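Local coordinates for hypothetical exported protein (Streptococcus pyogenes, PDB 3PSQ) that is a class B sortase involved in pilus assembly, probably working as a cysteine transpeptidase that joins proteins through an acyl-thioester intermediate, at residues A[32-36]-A[59-65]; A[44-49]-A[102-106]; A[74-78]-A[90-95]; A[96-100]-A[189-193]; A[138-144]-A[194-199]. All blocks are in the same frame, centred on the assembly; numbering follows the deposited sequence. Where two conformers were deposited one is given.

All five contacts lie in one sortase beta-barrel domain built on a mixed, curled sheet. Contact 1, at a peripheral zinc site, closes first along the chain and touches contact 3 through S74. Contact 3 is nested in the loop closed by contact 2, and F103 of contact 2 packs on V75 of contact 3. Strand 89-93 of contact 3 runs beside strand 184-190 of contact 4, which in turn pairs with strand 197-205 of contact 5; the centres of contacts 4 and 5 are about 10 Å apart. Contacts 3, 4 and 5 thereby bring together H95, C190 and R198, the predicted catalytic residues, whereas contacts 1 and 5 have centres about 25 Å apart.

Contact 1: A[32-36]-A[59-65]; sequences INSDV and EYINKSV. With ZN (zinc ion), chain P.
A zinc site joins the loop that follows helix 22-32 to the loop between strands 48-53 and 76-77, at the edge of the sortase barrel. D35 OD2 and E59 OE2 each supply one carboxylate oxygen to the zinc ion, and E55 and a water complete the set. The two oxygens stand only 3.0 Å apart, D35 OD2 to E59 OE2, a closeness that the shared metal makes tolerable. K63 reaches in with an extended chain; its NZ lies 2.6 Å from E59 OE2 and uses the anti lone pair of that oxygen. This salt bridge probably offsets some of the negative charge around the metal. Y60 is the second-shell residue for the other ligand: its OH donates to D35 OD2 at 2.7 Å, and the ring stands 67° from the carboxylate plane. N33 suits its place because a primary amide has two N-H groups to spend. With CG anti to the backbone N (chi1 177°), ND2 gives one nearly straight bond to Y60 OH and another to V65 O, both partners lying in the amide plane. The same side chain closes an Asx turn, its OD1 accepting from D35 N at 3.0 Å.

Contact 2: A[44-49]-A[102-106]; sequences GTHIDY and MFGEL
M102 O receives the hydroxyl of Y49 at 2.5 Å from OH, in the carbonyl plane and on a lone pair, tying the end of helix 96-102 to strand 48-53 in the sortase barrel. Y49 OH also accepts from H46 ND1, close to the imidazole plane. A tyrosine serves well here, since its ring also packs: in one of two M102 conformers the bent chain (chi3 71°) places CE over one face, 3.9 Å from the ring centroid, with SD farther out in a Met-aromatic contact, though the second conformer leaves this doubtful. E105 holds the ST turn before the strand, in which T45 OG1, also bonded to V42 O, accepts from I47 N. E105 OE1 takes the H46 N-H at 2.9 Å on the syn lone pair, while OE2 adds a weak bond to the same nitrogen, and OE1 also sits above the centre of the H46 ring. I47, apolar and buried, lies between these polar grips; its CD1 is 4.0 Å from F103 CD1 and 3.8 Å from L106 CD2.

Contact 3: A[74-78]-A[90-95]; sequences SVFLD and SLIYAH. With ZN (zinc ion), chain R; ACY (acetic acid), chain H.
With CG between its backbone N and carbonyl carbon (chi1 62°), F76 turns its ring over Y93 O and toward H95; Y93, its pair across the strands, has CG opposite the N (chi1 -168°). The two side chains run side by side on one face of the sheet, F76 CZ reaching the tyrosine edge 3.4 Å from Y93 CD2, while Y93 CB makes a CH-pi contact over the phenylalanine face. H95 joins this aromatic cluster, its CD2 approaching F76 CE2 at 3.4 Å, the two planes near parallel but slid apart. Aromatic residues suit the place because they pack on the imidazole, Y93 CE2 lying over the centre of one H95 face. H95 NE2 is hydrogen-bonded to N57 O, and ND1 binds a zinc ion at 1.9 Å. An acetic acid molecule, probably from the crystallisation liquor, binds the same zinc ion through OXT and lies next to Y93 OH with its other oxygen.

On the other face, L77 CD1 packs on I92 CG1, and nearby the beta-branched V75 touches I92 and A94 with its two methyls. F76 N donates to Y93 O and Y93 N to F76 O, both at 2.9 Å, and D78 N gives to L91 O at 2.7 Å. This antiparallel hairpin, strand 76-77 with strand 89-93, is part of the sortase beta-barrel and leads to H95, the predicted catalytic histidine, at the N-cap position of helix 96-102.

Contact 4: A[96-100]-A[189-193]; sequences HMAGN and TCEDM. With ZN (zinc ion), chain L; EDO (1,2-ethanediol), chain E; ACY (acetic acid), chain H.
H96, at the first turn of helix 96-102, faces C190 of strand 184-190 across a zinc site at the predicted active centre, where C190 is the predicted acyl-thioester cysteine. With CG opposite the backbone N (chi1 165°), its imidazole presents ND1 to the metal at 2.0 Å. C190 SG binds at 2.3 Å and D192 OD1 at 1.9 Å, and a water is the fourth ligand; histidine, cysteine and aspartate are all familiar zinc donors. The D192 carboxylate meets the H96 ring at its edge, the planes 57° apart. Further along, G99 passes T189 with its CA 3.3 Å from T189 OG1, an approach for which the absence of a side chain leaves room; that hydroxyl is hydrogen-bonded to A94 O. N100, one turn beyond H96, holds D192 OD2, the oxygen not bound to zinc. Its amide is nearly coplanar with the carboxylate, and ND2 bonds to D192 OD2 at 3.1 Å with an almost straight N-H. The same nitrogen also gives to H96 O, so one amide links helix backbone and metal ligand. N100 N reaches that carbonyl too, and the two nitrogens approach H96 O from opposite faces of its plane.

Contact 5: A[138-144]-A[194-199]; sequences CIQTDAF and TTDGRI
R198 N donates to T141 O at 2.7 Å, and T141 N returns a nearly straight bond to R198 O at 3.0 Å, making these residues a hydrogen-bonded antiparallel pair of strands 130-142 and 197-205 in the sortase barrel. Beyond them, A143 N reaches D196 O at 2.8 Å, extending the grip past the strand end into the type II turn from T194 to G197. G197 ends that turn without a side chain, where a CB would run into T194 OG1, and its CA sits close to that of D142. D142 suits a strand end, since its short carboxylate folds back to accept F144 N on OD1 in an Asx turn.

R198 is the predicted transition-state stabiliser, and its long chain lies on the same face of the sheet as T141. The bend at chi2 (-75°) carries the guanidinium back over A143, whose CB lies over one face of the group, offset toward its rim, 3.5 Å from R198 NH2. NH1 donates to G197 O at 2.9 Å, which restrains the rotation of the guanidinium, and the side chain comes near C190. The small methyl of A143 lets the flat guanidinium lie close to the backbone. On the other face, I199 CD1 packs on C138 SG. At the outer end of the contact, the F144 ring edge presents CE2 to D196 OD2 at 3.8 Å, with the carboxylate nearly perpendicular to the ring.

Contact 1: A[32-36]-A[59-65]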
# COMPACT_ATOMS: atom_id res chain seq x y z
N ILE A 32 -8.42 -0.92 -20.76
CA ILE A 32 -7.99 -2.28 -21.14
C ILE A 32 -8.43 -3.31 -20.09
O ILE A 32 -8.74 -4.45 -20.42
CB ILE A 32 -6.43 -2.27 -21.37
CG1 ILE A 32 -6.14 -1.66 -22.73
CG2 ILE A 32 -5.78 -3.62 -21.27
CD1 ILE A 32 -7.18 -2.10 -23.74
N ASN A 33 -8.45 -2.90 -18.83
CA ASN A 33 -8.72 -3.82 -17.74
C ASN A 33 -9.48 -3.05 -16.68
O ASN A 33 -8.92 -2.22 -15.95
CB ASN A 33 -7.37 -4.37 -17.21
CG ASN A 33 -7.51 -5.31 -16.00
OD1 ASN A 33 -8.61 -5.74 -15.65
ND2 ASN A 33 -6.40 -5.60 -15.37
N SER A 34 -10.77 -3.34 -16.57
CA SER A 34 -11.61 -2.70 -15.56
C SER A 34 -11.15 -2.93 -14.10
O SER A 34 -11.61 -2.21 -13.19
CB SER A 34 -13.06 -3.12 -15.73
OG SER A 34 -13.22 -4.51 -15.47
N ASP A 35 -10.25 -3.90 -13.88
CA ASP A 35 -9.59 -4.03 -12.55
C ASP A 35 -8.66 -2.86 -12.20
O ASP A 35 -8.39 -2.60 -11.03
CB ASP A 35 -8.77 -5.32 -12.47
CG ASP A 35 -9.62 -6.58 -12.31
OD1 ASP A 35 -10.85 -6.50 -12.35
OD2 ASP A 35 -9.02 -7.66 -12.13
N VAL A 36 -8.11 -2.18 -13.22
CA VAL A 36 -7.25 -1.01 -13.01
C VAL A 36 -8.07 0.11 -12.32
O VAL A 36 -9.14 0.45 -12.79
CB VAL A 36 -6.58 -0.52 -14.33
CG1 VAL A 36 -5.77 0.77 -14.10
CG2 VAL A 36 -5.66 -1.65 -14.96
N GLU A 59 -5.34 -13.35 -7.28
CA GLU A 59 -5.48 -13.11 -8.71
C GLU A 59 -4.26 -12.50 -9.46
O GLU A 59 -3.98 -12.87 -10.62
CB GLU A 59 -6.75 -12.29 -9.00
CG GLU A 59 -6.91 -11.81 -10.49
CD GLU A 59 -8.15 -10.97 -10.67
OE1 GLU A 59 -8.77 -10.60 -9.65
OE2 GLU A 59 -8.52 -10.64 -11.82
N TYR A 60 -3.58 -11.58 -8.81
CA TYR A 60 -2.47 -10.87 -9.42
C TYR A 60 -1.08 -11.38 -9.05
O TYR A 60 -0.10 -10.70 -9.30
CB TYR A 60 -2.60 -9.31 -9.23
CG TYR A 60 -3.64 -8.77 -10.19
CD1 TYR A 60 -3.30 -8.48 -11.49
CD2 TYR A 60 -4.99 -8.69 -9.84
CE1 TYR A 60 -4.26 -8.09 -12.40
CE2 TYR A 60 -5.95 -8.27 -10.74
CZ TYR A 60 -5.58 -7.97 -12.02
OH TYR A 60 -6.50 -7.56 -12.97
N ILE A 61 -0.98 -12.57 -8.46
CA ILE A 61 0.33 -13.24 -8.35
C ILE A 61 1.04 -13.42 -9.71
O ILE A 61 2.20 -13.13 -9.83
CB ILE A 61 0.23 -14.63 -7.66
CG1 ILE A 61 -0.23 -14.50 -6.20
CG2 ILE A 61 1.54 -15.42 -7.79
CD1 ILE A 61 -0.75 -15.80 -5.62
N ASN A 62 0.32 -13.84 -10.74
CA ASN A 62 0.91 -14.14 -12.05
C ASN A 62 0.08 -13.47 -13.17
O ASN A 62 -0.14 -14.02 -14.27
CB ASN A 62 0.93 -15.67 -12.29
CG ASN A 62 2.11 -16.37 -11.61
OD1 ASN A 62 1.92 -17.24 -10.75
ND2 ASN A 62 3.34 -15.99 -11.99
N LYS A 63 -0.38 -12.27 -12.88
CA LYS A 63 -1.16 -11.50 -13.84
C LYS A 63 -0.67 -10.06 -13.90
O LYS A 63 -0.43 -9.43 -12.86
CB LYS A 63 -2.63 -11.56 -13.44
CG LYS A 63 -3.60 -11.02 -14.47
CD LYS A 63 -4.96 -11.42 -13.92
CE LYS A 63 -6.09 -11.00 -14.78
NZ LYS A 63 -7.35 -11.30 -14.02
N SER A 64 -0.56 -9.51 -15.09
CA SER A 64 -0.11 -8.11 -15.27
C SER A 64 -1.27 -7.12 -15.19
O SER A 64 -2.44 -7.49 -15.30
CB SER A 64 0.50 -7.97 -16.66
OG SER A 64 -0.52 -8.18 -17.62
N VAL A 65 -0.95 -5.84 -15.07
CA VAL A 65 -1.96 -4.79 -15.11
C VAL A 65 -2.80 -4.83 -16.37
O VAL A 65 -3.97 -4.47 -16.33
CB VAL A 65 -1.40 -3.38 -14.84
CG1 VAL A 65 -0.84 -3.33 -13.46
CG2 VAL A 65 -0.31 -2.98 -15.86
ZN ZN P . -10.02 -9.40 -12.03
O HOH W 1 -10.61 -9.53 -13.98

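Contact 2: A[44-49]-A[102-106]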
# COMPACT_ATOMS: atom_id res chain seq x y z
N GLY A 44 10.86 9.81 -4.04
CA GLY A 44 12.05 9.29 -3.36
C GLY A 44 12.27 7.83 -3.74
O GLY A 44 13.22 7.20 -3.28
N THR A 45 11.39 7.30 -4.58
CA THR A 45 11.51 5.93 -5.05
C THR A 45 11.11 5.97 -6.49
O THR A 45 10.61 7.00 -6.99
CB THR A 45 10.51 4.97 -4.36
OG1 THR A 45 9.18 5.26 -4.82
CG2 THR A 45 10.59 5.05 -2.82
N HIS A 46 11.28 4.83 -7.16
CA HIS A 46 10.71 4.69 -8.47
C HIS A 46 9.32 4.06 -8.43
O HIS A 46 8.81 3.64 -9.46
CB HIS A 46 11.67 3.97 -9.47
CG HIS A 46 12.06 2.58 -9.07
ND1 HIS A 46 11.16 1.53 -9.00
CD2 HIS A 46 13.27 2.04 -8.79
CE1 HIS A 46 11.79 0.43 -8.64
NE2 HIS A 46 13.08 0.71 -8.53
N ILE A 47 8.67 4.06 -7.27
CA ILE A 47 7.28 3.61 -7.21
C ILE A 47 6.37 4.64 -7.87
O ILE A 47 6.19 5.73 -7.38
CB ILE A 47 6.81 3.32 -5.77
CG1 ILE A 47 7.69 2.24 -5.17
CG2 ILE A 47 5.32 3.02 -5.76
CD1 ILE A 47 7.67 2.15 -3.68
N ASP A 48 5.82 4.26 -9.02
CA ASP A 48 5.09 5.18 -9.86
C ASP A 48 4.30 4.24 -10.78
O ASP A 48 4.71 3.97 -11.89
CB ASP A 48 6.09 6.03 -10.65
CG ASP A 48 5.44 7.12 -11.48
OD1 ASP A 48 4.25 7.47 -11.26
OD2 ASP A 48 6.17 7.62 -12.37
N TYR A 49 3.19 3.73 -10.29
CA TYR A 49 2.59 2.58 -10.96
C TYR A 49 1.09 2.63 -10.99
O TYR A 49 0.47 3.11 -10.03
CB TYR A 49 2.95 1.26 -10.26
CG TYR A 49 4.39 1.04 -9.94
CD1 TYR A 49 5.43 1.25 -10.89
CD2 TYR A 49 4.73 0.57 -8.68
CE1 TYR A 49 6.78 0.97 -10.51
CE2 TYR A 49 6.02 0.32 -8.32
CZ TYR A 49 7.04 0.50 -9.21
OH TYR A 49 8.31 0.23 -8.67
N MET A 102 8.67 -4.49 -7.86
CA MET A 102 8.10 -3.15 -7.85
C MET A 102 8.25 -2.37 -6.54
O MET A 102 8.38 -1.15 -6.56
CB MET A 102 6.65 -3.19 -8.31
CG MET A 102 6.48 -3.82 -9.68
SD MET A 102 4.77 -4.26 -10.08
CE MET A 102 4.07 -2.62 -10.31
N PHE A 103 8.26 -3.09 -5.42
CA PHE A 103 8.34 -2.51 -4.08
C PHE A 103 9.69 -2.81 -3.43
O PHE A 103 9.76 -2.91 -2.22
CB PHE A 103 7.23 -3.09 -3.17
CG PHE A 103 5.84 -2.39 -3.28
CD1 PHE A 103 5.66 -1.24 -4.01
CD2 PHE A 103 4.73 -2.89 -2.57
CE1 PHE A 103 4.38 -0.58 -4.07
CE2 PHE A 103 3.45 -2.28 -2.65
CZ PHE A 103 3.29 -1.11 -3.38
N GLY A 104 10.74 -3.01 -4.23
CA GLY A 104 12.05 -3.31 -3.64
C GLY A 104 12.60 -2.16 -2.81
O GLY A 104 13.48 -2.37 -1.98
N GLU A 105 12.14 -0.92 -3.04
CA GLU A 105 12.65 0.22 -2.25
C GLU A 105 11.96 0.45 -0.90
O GLU A 105 12.46 1.25 -0.09
CB GLU A 105 12.55 1.50 -3.06
CG GLU A 105 13.44 1.51 -4.30
CD GLU A 105 12.96 2.50 -5.33
OE1 GLU A 105 11.89 2.29 -5.90
OE2 GLU A 105 13.64 3.50 -5.58
N LEU A 106 10.84 -0.22 -0.63
CA LEU A 106 10.11 0.04 0.63
C LEU A 106 11.02 -0.03 1.88
O LEU A 106 10.86 0.78 2.79
CB LEU A 106 8.86 -0.84 0.79
CG LEU A 106 7.64 -0.54 -0.08
CD1 LEU A 106 6.42 -1.37 0.32
CD2 LEU A 106 7.30 0.96 -0.09

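Contact 3: A[74-78]-A[90-95]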
# COMPACT_ATOMS: atom_id res chain seq x y z
N SER A 74 1.40 -8.28 -10.23
CA SER A 74 1.15 -6.82 -10.06
C SER A 74 0.89 -6.45 -8.61
O SER A 74 0.52 -7.30 -7.80
CB SER A 74 -0.07 -6.37 -10.86
OG SER A 74 -0.04 -6.76 -12.22
N VAL A 75 1.09 -5.18 -8.29
CA VAL A 75 0.67 -4.60 -7.03
C VAL A 75 -0.83 -4.30 -7.05
O VAL A 75 -1.35 -3.81 -8.04
CB VAL A 75 1.45 -3.30 -6.72
CG1 VAL A 75 0.89 -2.70 -5.42
CG2 VAL A 75 2.97 -3.64 -6.59
N PHE A 76 -1.53 -4.61 -5.96
CA PHE A 76 -3.01 -4.61 -5.95
C PHE A 76 -3.60 -4.06 -4.65
O PHE A 76 -3.08 -4.30 -3.57
CB PHE A 76 -3.52 -6.04 -6.19
CG PHE A 76 -3.11 -7.02 -5.11
CD1 PHE A 76 -3.93 -7.25 -4.01
CD2 PHE A 76 -1.88 -7.69 -5.17
CE1 PHE A 76 -3.56 -8.20 -3.03
CE2 PHE A 76 -1.51 -8.61 -4.19
CZ PHE A 76 -2.31 -8.81 -3.09
N LEU A 77 -4.71 -3.33 -4.77
CA LEU A 77 -5.51 -2.95 -3.63
C LEU A 77 -6.26 -4.16 -3.12
O LEU A 77 -6.88 -4.89 -3.91
CB LEU A 77 -6.53 -1.87 -4.04
CG LEU A 77 -7.48 -1.38 -2.92
CD1 LEU A 77 -6.71 -0.69 -1.80
CD2 LEU A 77 -8.55 -0.43 -3.43
N ASP A 78 -6.26 -4.36 -1.81
CA ASP A 78 -7.02 -5.45 -1.22
C ASP A 78 -8.46 -5.54 -1.81
O ASP A 78 -9.15 -4.50 -1.88
CB ASP A 78 -7.06 -5.28 0.31
CG ASP A 78 -7.70 -6.47 1.01
OD1 ASP A 78 -8.92 -6.66 0.91
OD2 ASP A 78 -6.98 -7.24 1.65
N SER A 90 -6.91 1.27 3.75
CA SER A 90 -6.75 0.71 2.43
C SER A 90 -5.37 0.06 2.35
O SER A 90 -4.35 0.71 2.63
CB SER A 90 -6.93 1.80 1.38
OG SER A 90 -8.25 2.35 1.48
N LEU A 91 -5.36 -1.23 2.00
CA LEU A 91 -4.13 -2.02 1.93
C LEU A 91 -3.76 -2.28 0.46
O LEU A 91 -4.53 -2.89 -0.34
CB LEU A 91 -4.29 -3.34 2.68
CG LEU A 91 -3.06 -4.26 2.69
CD1 LEU A 91 -1.77 -3.65 3.33
CD2 LEU A 91 -3.44 -5.57 3.32
N ILE A 92 -2.61 -1.74 0.10
CA ILE A 92 -2.01 -2.00 -1.19
C ILE A 92 -0.83 -2.96 -0.98
O ILE A 92 0.09 -2.71 -0.20
CB ILE A 92 -1.55 -0.70 -1.89
CG1 ILE A 92 -2.77 0.21 -2.13
CG2 ILE A 92 -0.81 -1.03 -3.21
CD1 ILE A 92 -2.47 1.55 -2.81
N TYR A 93 -0.90 -4.10 -1.66
CA TYR A 93 -0.04 -5.22 -1.37
C TYR A 93 0.63 -5.71 -2.67
O TYR A 93 0.14 -5.46 -3.79
CB TYR A 93 -0.89 -6.36 -0.73
CG TYR A 93 -0.08 -7.45 -0.12
CD1 TYR A 93 0.49 -7.30 1.13
CD2 TYR A 93 0.17 -8.63 -0.84
CE1 TYR A 93 1.29 -8.30 1.69
CE2 TYR A 93 0.96 -9.64 -0.29
CZ TYR A 93 1.52 -9.47 0.98
OH TYR A 93 2.31 -10.48 1.53
N ALA A 94 1.79 -6.36 -2.51
CA ALA A 94 2.43 -7.12 -3.61
C ALA A 94 2.87 -8.46 -3.07
O ALA A 94 3.40 -8.53 -1.98
CB ALA A 94 3.63 -6.35 -4.25
N HIS A 95 2.58 -9.53 -3.82
CA HIS A 95 3.12 -10.84 -3.49
C HIS A 95 4.63 -10.88 -3.74
O HIS A 95 5.24 -9.90 -4.20
CB HIS A 95 2.40 -11.93 -4.30
CG HIS A 95 1.02 -12.23 -3.78
ND1 HIS A 95 0.80 -13.09 -2.72
CD2 HIS A 95 -0.19 -11.77 -4.16
CE1 HIS A 95 -0.49 -13.15 -2.47
NE2 HIS A 95 -1.11 -12.34 -3.31
ZN ZN R . 1.91 -14.48 -1.93
C ACY H . 3.49 -12.88 -0.37
O ACY H . 2.39 -12.58 0.20
OXT ACY H . 3.56 -13.69 -1.32
CH3 ACY H . 4.76 -12.20 0.07
O HOH W 2 1.36 -9.52 -6.39

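Contact 4: A[96-100]-A[189-193]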
# COMPACT_ATOMS: atom_id res chain seq x y z
N HIS A 96 5.25 -12.01 -3.41
CA HIS A 96 6.70 -12.09 -3.41
C HIS A 96 7.38 -11.56 -4.67
O HIS A 96 8.30 -10.74 -4.57
CB HIS A 96 7.15 -13.53 -3.11
CG HIS A 96 8.59 -13.82 -3.42
ND1 HIS A 96 9.61 -13.51 -2.55
CD2 HIS A 96 9.17 -14.44 -4.47
CE1 HIS A 96 10.77 -13.91 -3.06
NE2 HIS A 96 10.52 -14.48 -4.23
N MET A 97 6.99 -12.04 -5.85
CA MET A 97 7.65 -11.58 -7.07
C MET A 97 7.43 -10.08 -7.36
O MET A 97 8.42 -9.35 -7.52
CB MET A 97 7.30 -12.43 -8.31
CG MET A 97 7.86 -13.88 -8.28
SD MET A 97 9.69 -13.98 -8.24
CE MET A 97 10.14 -12.52 -9.23
N ALA A 98 6.16 -9.66 -7.46
CA ALA A 98 5.83 -8.26 -7.67
C ALA A 98 6.43 -7.34 -6.60
O ALA A 98 6.75 -6.19 -6.88
CB ALA A 98 4.34 -8.05 -7.77
N GLY A 99 6.57 -7.84 -5.38
CA GLY A 99 7.13 -7.03 -4.33
C GLY A 99 8.60 -6.79 -4.58
O GLY A 99 9.07 -5.64 -4.49
N ASN A 100 9.35 -7.87 -4.85
CA ASN A 100 10.74 -7.76 -5.25
C ASN A 100 10.91 -6.91 -6.52
O ASN A 100 11.82 -6.11 -6.58
CB ASN A 100 11.38 -9.15 -5.46
CG ASN A 100 11.94 -9.74 -4.16
OD1 ASN A 100 13.09 -9.51 -3.83
ND2 ASN A 100 11.12 -10.50 -3.44
N THR A 189 4.72 -5.56 1.34
CA THR A 189 5.12 -6.76 0.69
C THR A 189 5.95 -7.61 1.66
O THR A 189 5.98 -7.33 2.86
CB THR A 189 5.83 -6.49 -0.69
OG1 THR A 189 6.01 -7.74 -1.36
CG2 THR A 189 7.14 -5.76 -0.51
N CYS A 190 6.60 -8.65 1.14
CA CYS A 190 7.49 -9.46 1.95
C CYS A 190 8.82 -8.77 2.27
O CYS A 190 9.22 -7.80 1.65
CB CYS A 190 7.77 -10.79 1.26
SG CYS A 190 8.57 -10.60 -0.35
N GLU A 191 9.51 -9.30 3.27
CA GLU A 191 10.88 -8.93 3.51
C GLU A 191 11.65 -10.25 3.67
O GLU A 191 11.70 -10.80 4.76
CB GLU A 191 10.96 -8.05 4.75
CG GLU A 191 12.27 -7.32 4.95
CD GLU A 191 12.05 -5.96 5.59
OE1 GLU A 191 11.15 -5.85 6.47
OE2 GLU A 191 12.78 -5.00 5.22
N ASP A 192 12.20 -10.76 2.56
CA ASP A 192 12.80 -12.12 2.53
C ASP A 192 14.04 -12.34 3.41
O ASP A 192 14.59 -13.45 3.41
CB ASP A 192 13.16 -12.56 1.10
CG ASP A 192 11.98 -12.50 0.16
OD1 ASP A 192 10.87 -13.01 0.49
OD2 ASP A 192 12.17 -11.91 -0.93
N MET A 193 14.49 -11.33 4.14
CA MET A 193 15.61 -11.59 5.05
C MET A 193 15.18 -12.05 6.43
O MET A 193 15.99 -12.62 7.14
CB MET A 193 16.58 -10.40 5.14
CG MET A 193 17.32 -10.10 3.82
SD MET A 193 18.40 -11.44 3.21
CE MET A 193 17.48 -12.05 1.79
ZN ZN L . 9.35 -12.69 -0.69
C1 EDO E . 10.64 -6.26 -1.48
O1 EDO E . 11.70 -7.20 -1.58
C2 EDO E . 10.86 -5.34 -0.28
O2 EDO E . 11.37 -6.02 0.89
C ACY H . 3.49 -12.88 -0.37
O ACY H . 2.39 -12.58 0.20
OXT ACY H . 3.56 -13.69 -1.32
CH3 ACY H . 4.76 -12.20 0.07
O HOH W 3 14.42 -9.69 -1.32
O HOH W 4 8.18 -14.33 0.37

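Contact 5: A[138-144]-A[194-199]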
# COMPACT_ATOMS: atom_id res chain seq x y z
N CYS A 138 7.03 2.99 9.52
CA CYS A 138 7.56 1.85 8.80
C CYS A 138 7.55 0.67 9.75
O CYS A 138 8.18 0.72 10.81
CB CYS A 138 9.00 2.13 8.39
SG CYS A 138 9.70 0.85 7.34
N ILE A 139 6.87 -0.40 9.38
CA ILE A 139 6.59 -1.53 10.29
C ILE A 139 7.30 -2.83 9.87
O ILE A 139 7.37 -3.16 8.67
CB ILE A 139 5.06 -1.78 10.31
CG1 ILE A 139 4.32 -0.56 10.88
CG2 ILE A 139 4.68 -3.10 11.01
CD1 ILE A 139 2.91 -0.38 10.35
N GLN A 140 7.86 -3.54 10.83
CA GLN A 140 8.33 -4.89 10.56
C GLN A 140 7.45 -5.87 11.30
O GLN A 140 7.30 -5.85 12.53
CB GLN A 140 9.80 -5.13 10.92
CG GLN A 140 10.20 -6.62 10.80
CD GLN A 140 10.70 -7.02 9.40
OE1 GLN A 140 9.94 -7.50 8.55
NE2 GLN A 140 12.01 -6.84 9.17
N THR A 141 6.81 -6.73 10.52
CA THR A 141 5.91 -7.66 11.09
C THR A 141 6.09 -8.93 10.28
O THR A 141 7.08 -9.07 9.56
CB THR A 141 4.47 -7.10 11.09
OG1 THR A 141 3.64 -8.00 11.77
CG2 THR A 141 3.92 -6.90 9.68
N ASP A 142 5.18 -9.88 10.42
CA ASP A 142 5.27 -11.08 9.58
C ASP A 142 3.92 -11.42 8.96
O ASP A 142 2.91 -10.72 9.21
CB ASP A 142 5.86 -12.24 10.37
CG ASP A 142 4.98 -12.65 11.51
OD1 ASP A 142 3.74 -12.56 11.39
OD2 ASP A 142 5.53 -13.09 12.53
N ALA A 143 3.90 -12.48 8.15
CA ALA A 143 2.72 -12.87 7.38
C ALA A 143 1.51 -13.10 8.29
O ALA A 143 0.38 -13.12 7.81
CB ALA A 143 3.01 -14.14 6.56
N PHE A 144 1.75 -13.24 9.60
CA PHE A 144 0.69 -13.66 10.51
C PHE A 144 0.26 -12.60 11.45
O PHE A 144 -0.41 -12.89 12.43
CB PHE A 144 1.06 -14.97 11.25
CG PHE A 144 1.42 -16.07 10.30
CD1 PHE A 144 0.43 -16.81 9.64
CD2 PHE A 144 2.76 -16.28 9.96
CE1 PHE A 144 0.79 -17.75 8.69
CE2 PHE A 144 3.12 -17.22 9.04
CZ PHE A 144 2.14 -17.96 8.39
N THR A 194 13.92 -11.84 6.82
CA THR A 194 13.43 -12.32 8.14
C THR A 194 12.29 -13.34 8.02
O THR A 194 11.69 -13.46 6.95
CB THR A 194 13.06 -11.15 9.13
OG1 THR A 194 12.10 -10.28 8.52
CG2 THR A 194 14.29 -10.34 9.50
N THR A 195 11.99 -14.06 9.12
CA THR A 195 11.10 -15.24 9.03
C THR A 195 9.66 -14.83 8.71
O THR A 195 9.02 -14.16 9.53
CB THR A 195 11.16 -16.14 10.31
OG1 THR A 195 12.47 -16.74 10.42
CG2 THR A 195 10.10 -17.28 10.27
N ASP A 196 9.17 -15.23 7.52
CA ASP A 196 7.81 -14.88 7.08
C ASP A 196 7.61 -13.38 7.09
O ASP A 196 6.50 -12.89 7.22
CB ASP A 196 6.78 -15.54 8.01
CG ASP A 196 6.92 -17.05 8.01
OD1 ASP A 196 7.07 -17.63 6.92
OD2 ASP A 196 6.88 -17.66 9.07
N GLY A 197 8.73 -12.66 6.93
CA GLY A 197 8.79 -11.26 7.25
C GLY A 197 7.96 -10.44 6.31
O GLY A 197 7.89 -10.77 5.11
N ARG A 198 7.31 -9.40 6.86
CA ARG A 198 6.56 -8.44 6.02
C ARG A 198 6.97 -7.01 6.37
O ARG A 198 7.21 -6.69 7.52
CB ARG A 198 5.03 -8.60 6.12
CG ARG A 198 4.46 -9.95 5.73
CD ARG A 198 4.45 -10.18 4.24
NE ARG A 198 3.91 -11.49 3.87
CZ ARG A 198 4.63 -12.59 3.66
NH1 ARG A 198 5.96 -12.55 3.79
NH2 ARG A 198 4.05 -13.74 3.29
N ILE A 199 7.06 -6.17 5.36
CA ILE A 199 7.23 -4.77 5.63
C ILE A 199 5.92 -4.00 5.33
O ILE A 199 5.25 -4.28 4.33
CB ILE A 199 8.43 -4.15 4.84
CG1 ILE A 199 8.61 -2.69 5.24
CG2 ILE A 199 8.23 -4.33 3.33
CD1 ILE A 199 9.90 -2.05 4.76